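Cypemycin cysteine dehydrogenase (decarboxylating) (Streptomyces sp, PDB 6JDD) catalyses the flavin-dependent oxidative decarboxylation of the C-terminal cysteine of the cypemycin precursor peptide, a step in building the aminovinyl-cysteine of this linaridin. Local coordinates at residues Ile19-Val24 and Arg50-Arg55. Residues are numbered along the deposited sequence; the frame is centred on the assembly and turned at random.
Sequences ISAALV and RFLAVR. With FAD (flavin-adenine dinucleotide), chain B.
F51 lies beneath the backbone of I19, with the CA of I19 4.2 Å above one face of the ring and displaced toward its rim. The two side chains cross at about a right angle. With chi1 at -169°, CG1 of I19 turns opposite the backbone N, which carries CD1 over the rim of the same face, 3.8 Å from CD1 of F51. The phenyl group in turn reaches toward the flavin: its CZ is 3.6 Å from C7 of FAD, meeting the dimethylbenzene end of the isoalloxazine obliquely, while the 8-methyl carbon C8M lies at the ring edge in the ring plane. Without the phenyl group, as with an alanine here, I19 and the flavin methyls would probably face a gap and lose their shared apolar neighbour. Next along the chain, the carbonyl of F51 points at A22, where its O takes a CA-H...O contact from CA of A22 at 3.3 Å, bent to 126° at the hydrogen, with the methyl of A22 also close by. L52 holds CG between its backbone N and carbonyl carbon (chi1 62°), which directs CD2 up to A21, 4.1 Å from its CB, and against the A21 carbonyl; V24 borders the same methyl more loosely. No hydrogen bond crosses the contact. Within 19-24, successive i to i+3 backbone bonds close turns leading into helix 24-34. A21, V24 and L52 all rest on V15 of strand 10-15, while A56 of a second subunit packs on A22. The loop after the first strand and the segment leading into helix 54-60 thus meet beside the flavin, the cofactor lying at the C-terminal end of the parallel sheet, as in the Rossmann-like flavoproteins of the HFCD family.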
loop_
_atom_site.group_PDB
_atom_site.type_symbol
_atom_site.label_atom_id
_atom_site.label_comp_id
_atom_site.label_asym_id
_atom_site.label_seq_id
_atom_site.Cartn_x
_atom_site.Cartn_y
_atom_site.Cartn_z
ATOM N N ILE A 19 -22.390 6.752 -20.859
ATOM C CA ILE A 19 -21.317 6.859 -21.880
ATOM C C ILE A 19 -21.403 8.249 -22.543
ATOM O O ILE A 19 -20.341 8.810 -22.856
ATOM C CB ILE A 19 -21.382 5.655 -22.838
ATOM C CG1 ILE A 19 -20.134 5.601 -23.707
ATOM C CG2 ILE A 19 -22.663 5.652 -23.643
ATOM C CD1 ILE A 19 -18.902 5.331 -22.861
ATOM N N SER A 20 -22.576 8.877 -22.622
ATOM C CA SER A 20 -22.718 10.279 -23.101
ATOM C C SER A 20 -21.844 11.236 -22.281
ATOM O O SER A 20 -21.583 12.331 -22.752
ATOM C CB SER A 20 -24.138 10.749 -23.087
ATOM O OG SER A 20 -24.964 9.903 -23.860
ATOM N N ALA A 21 -21.448 10.900 -21.060
ATOM C CA ALA A 21 -20.604 11.832 -20.280
ATOM C C ALA A 21 -19.295 12.043 -21.030
ATOM O O ALA A 21 -18.790 13.115 -20.942
ATOM C CB ALA A 21 -20.365 11.336 -18.888
ATOM N N ALA A 22 -18.826 11.045 -21.778
ATOM C CA ALA A 22 -17.588 11.139 -22.589
ATOM C C ALA A 22 -17.684 12.309 -23.596
ATOM O O ALA A 22 -16.609 12.876 -23.923
ATOM C CB ALA A 22 -17.299 9.845 -23.293
ATOM N N LEU A 23 -18.900 12.652 -24.033
ATOM C CA LEU A 23 -19.185 13.702 -25.041
ATOM C C LEU A 23 -19.373 15.084 -24.399
ATOM O O LEU A 23 -19.411 16.048 -25.135
ATOM C CB LEU A 23 -20.457 13.330 -25.788
ATOM C CG LEU A 23 -20.273 12.457 -27.017
ATOM C CD1 LEU A 23 -19.381 11.277 -26.734
ATOM C CD2 LEU A 23 -21.627 11.961 -27.509
ATOM N N VAL A 24 -19.480 15.183 -23.076
ATOM C CA VAL A 24 -19.786 16.451 -22.373
ATOM C C VAL A 24 -18.645 17.439 -22.563
ATOM O O VAL A 24 -18.943 18.591 -22.815
ATOM C CB VAL A 24 -20.118 16.200 -20.896
ATOM C CG1 VAL A 24 -20.229 17.479 -20.084
ATOM C CG2 VAL A 24 -21.410 15.443 -20.813
ATOM N N ARG A 50 -15.544 7.836 -14.644
ATOM C CA ARG A 50 -14.989 6.653 -15.353
ATOM C C ARG A 50 -15.131 6.860 -16.857
ATOM O O ARG A 50 -14.596 6.032 -17.577
ATOM C CB ARG A 50 -15.718 5.345 -14.982
ATOM C CG ARG A 50 -15.554 4.889 -13.529
ATOM C CD ARG A 50 -16.344 3.607 -13.186
ATOM N NE ARG A 50 -17.827 3.678 -13.223
ATOM C CZ ARG A 50 -18.688 3.291 -12.240
ATOM N NH1 ARG A 50 -18.248 2.793 -11.097
ATOM N NH2 ARG A 50 -20.008 3.410 -12.395
ATOM N N PHE A 51 -15.912 7.855 -17.297
ATOM C CA PHE A 51 -16.196 8.069 -18.743
ATOM C C PHE A 51 -15.614 9.386 -19.246
ATOM O O PHE A 51 -15.535 9.570 -20.473
ATOM C CB PHE A 51 -17.690 7.978 -19.029
ATOM C CG PHE A 51 -18.270 6.606 -18.775
ATOM C CD1 PHE A 51 -17.632 5.458 -19.235
ATOM C CD2 PHE A 51 -19.459 6.459 -18.066
ATOM C CE1 PHE A 51 -18.178 4.207 -18.996
ATOM C CE2 PHE A 51 -19.992 5.211 -17.802
ATOM C CZ PHE A 51 -19.349 4.089 -18.268
ATOM N N LEU A 52 -15.208 10.261 -18.334
ATOM C CA LEU A 52 -14.485 11.491 -18.719
ATOM C C LEU A 52 -13.419 11.810 -17.675
ATOM O O LEU A 52 -13.359 11.119 -16.666
ATOM C CB LEU A 52 -15.473 12.632 -18.922
ATOM C CG LEU A 52 -16.293 13.049 -17.717
ATOM C CD1 LEU A 52 -15.425 13.680 -16.656
ATOM C CD2 LEU A 52 -17.337 14.055 -18.156
ATOM N N ALA A 53 -12.587 12.811 -17.947
ATOM C CA ALA A 53 -11.536 13.249 -17.021
ATOM C C ALA A 53 -11.963 14.589 -16.414
ATOM O O ALA A 53 -12.148 15.574 -17.163
ATOM C CB ALA A 53 -10.230 13.304 -17.768
ATOM N N VAL A 54 -12.062 14.635 -15.088
ATOM C CA VAL A 54 -12.402 15.902 -14.383
ATOM C C VAL A 54 -11.361 16.970 -14.740
ATOM O O VAL A 54 -11.743 18.167 -14.835
ATOM C CB VAL A 54 -12.503 15.656 -12.873
ATOM C CG1 VAL A 54 -12.746 16.942 -12.117
ATOM C CG2 VAL A 54 -13.614 14.673 -12.598
ATOM N N ARG A 55 -10.095 16.560 -14.868
ATOM C CA ARG A 55 -8.974 17.492 -15.172
ATOM C C ARG A 55 -9.288 18.291 -16.441
ATOM O O ARG A 55 -9.074 19.520 -16.432
ATOM C CB ARG A 55 -7.663 16.715 -15.326
ATOM C CG ARG A 55 -6.619 17.042 -14.267
ATOM C CD ARG A 55 -5.319 16.291 -14.488
ATOM N NE ARG A 55 -5.194 15.133 -13.615
ATOM C CZ ARG A 55 -5.671 13.925 -13.895
ATOM N NH1 ARG A 55 -5.506 12.934 -13.036
ATOM N NH2 ARG A 55 -6.311 13.713 -15.030
HETATM P PA FAD B . -23.133 8.009 -8.672
HETATM O O1A FAD B . -22.805 9.102 -7.710
HETATM O O2A FAD B . -22.015 7.373 -9.429
HETATM O O5B FAD B . -23.978 6.873 -7.917
HETATM C C5B FAD B . -23.264 5.766 -7.310
HETATM C C4B FAD B . -24.113 5.168 -6.214
HETATM O O4B FAD B . -23.315 5.045 -5.008
HETATM C C3B FAD B . -25.355 5.973 -5.810
HETATM O O3B FAD B . -26.439 5.115 -5.474
HETATM C C2B FAD B . -24.861 6.757 -4.591
HETATM O O2B FAD B . -25.907 7.136 -3.723
HETATM C C1B FAD B . -23.934 5.734 -3.945
HETATM N N9A FAD B . -22.890 6.327 -3.119
HETATM C C8A FAD B . -22.956 7.492 -2.393
HETATM N N7A FAD B . -21.839 7.750 -1.753
HETATM C C5A FAD B . -20.994 6.694 -2.078
HETATM C C6A FAD B . -19.668 6.387 -1.715
HETATM N N6A FAD B . -18.927 7.143 -0.911
HETATM N N1A FAD B . -19.133 5.251 -2.222
HETATM C C2A FAD B . -19.885 4.493 -3.031
HETATM N N3A FAD B . -21.137 4.681 -3.440
HETATM C C4A FAD B . -21.637 5.814 -2.920
HETATM N N1 FAD B . -27.238 4.366 -16.781
HETATM C C2 FAD B . -28.193 5.153 -17.326
HETATM O O2 FAD B . -29.156 5.537 -16.658
HETATM N N3 FAD B . -28.142 5.556 -18.623
HETATM C C4 FAD B . -27.116 5.187 -19.459
HETATM O O4 FAD B . -27.109 5.571 -20.619
HETATM C C4X FAD B . -26.101 4.367 -18.928
HETATM N N5 FAD B . -25.116 4.005 -19.709
HETATM C C5X FAD B . -24.141 3.208 -19.170
HETATM C C6 FAD B . -23.074 2.811 -19.994
HETATM C C7 FAD B . -22.062 2.011 -19.521
HETATM C C7M FAD B . -20.933 1.603 -20.433
HETATM C C8 FAD B . -22.090 1.577 -18.172
HETATM C C8M FAD B . -20.991 0.701 -17.630
HETATM C C9 FAD B . -23.132 1.961 -17.353
HETATM C C9A FAD B . -24.171 2.778 -17.829
HETATM N N10 FAD B . -25.237 3.185 -17.028
HETATM C C10 FAD B . -26.236 3.988 -17.546
HETATM C "C1'" FAD B . -25.303 2.754 -15.620
HETATM C "C2'" FAD B . -24.842 3.842 -14.669
HETATM O "O2'" FAD B . -23.454 4.094 -14.863
HETATM C "C3'" FAD B . -25.084 3.436 -13.213
HETATM O "O3'" FAD B . -26.486 3.394 -12.962
HETATM C "C4'" FAD B . -24.421 4.368 -12.197
HETATM O "O4'" FAD B . -24.682 3.898 -10.873
HETATM C "C5'" FAD B . -24.899 5.796 -12.323
HETATM O "O5'" FAD B . -24.376 6.582 -11.218
HETATM P P FAD B . -24.537 8.178 -11.246
HETATM O O1P FAD B . -25.963 8.503 -11.545
HETATM O O2P FAD B . -23.469 8.745 -12.122
HETATM O O3P FAD B . -24.220 8.552 -9.719
#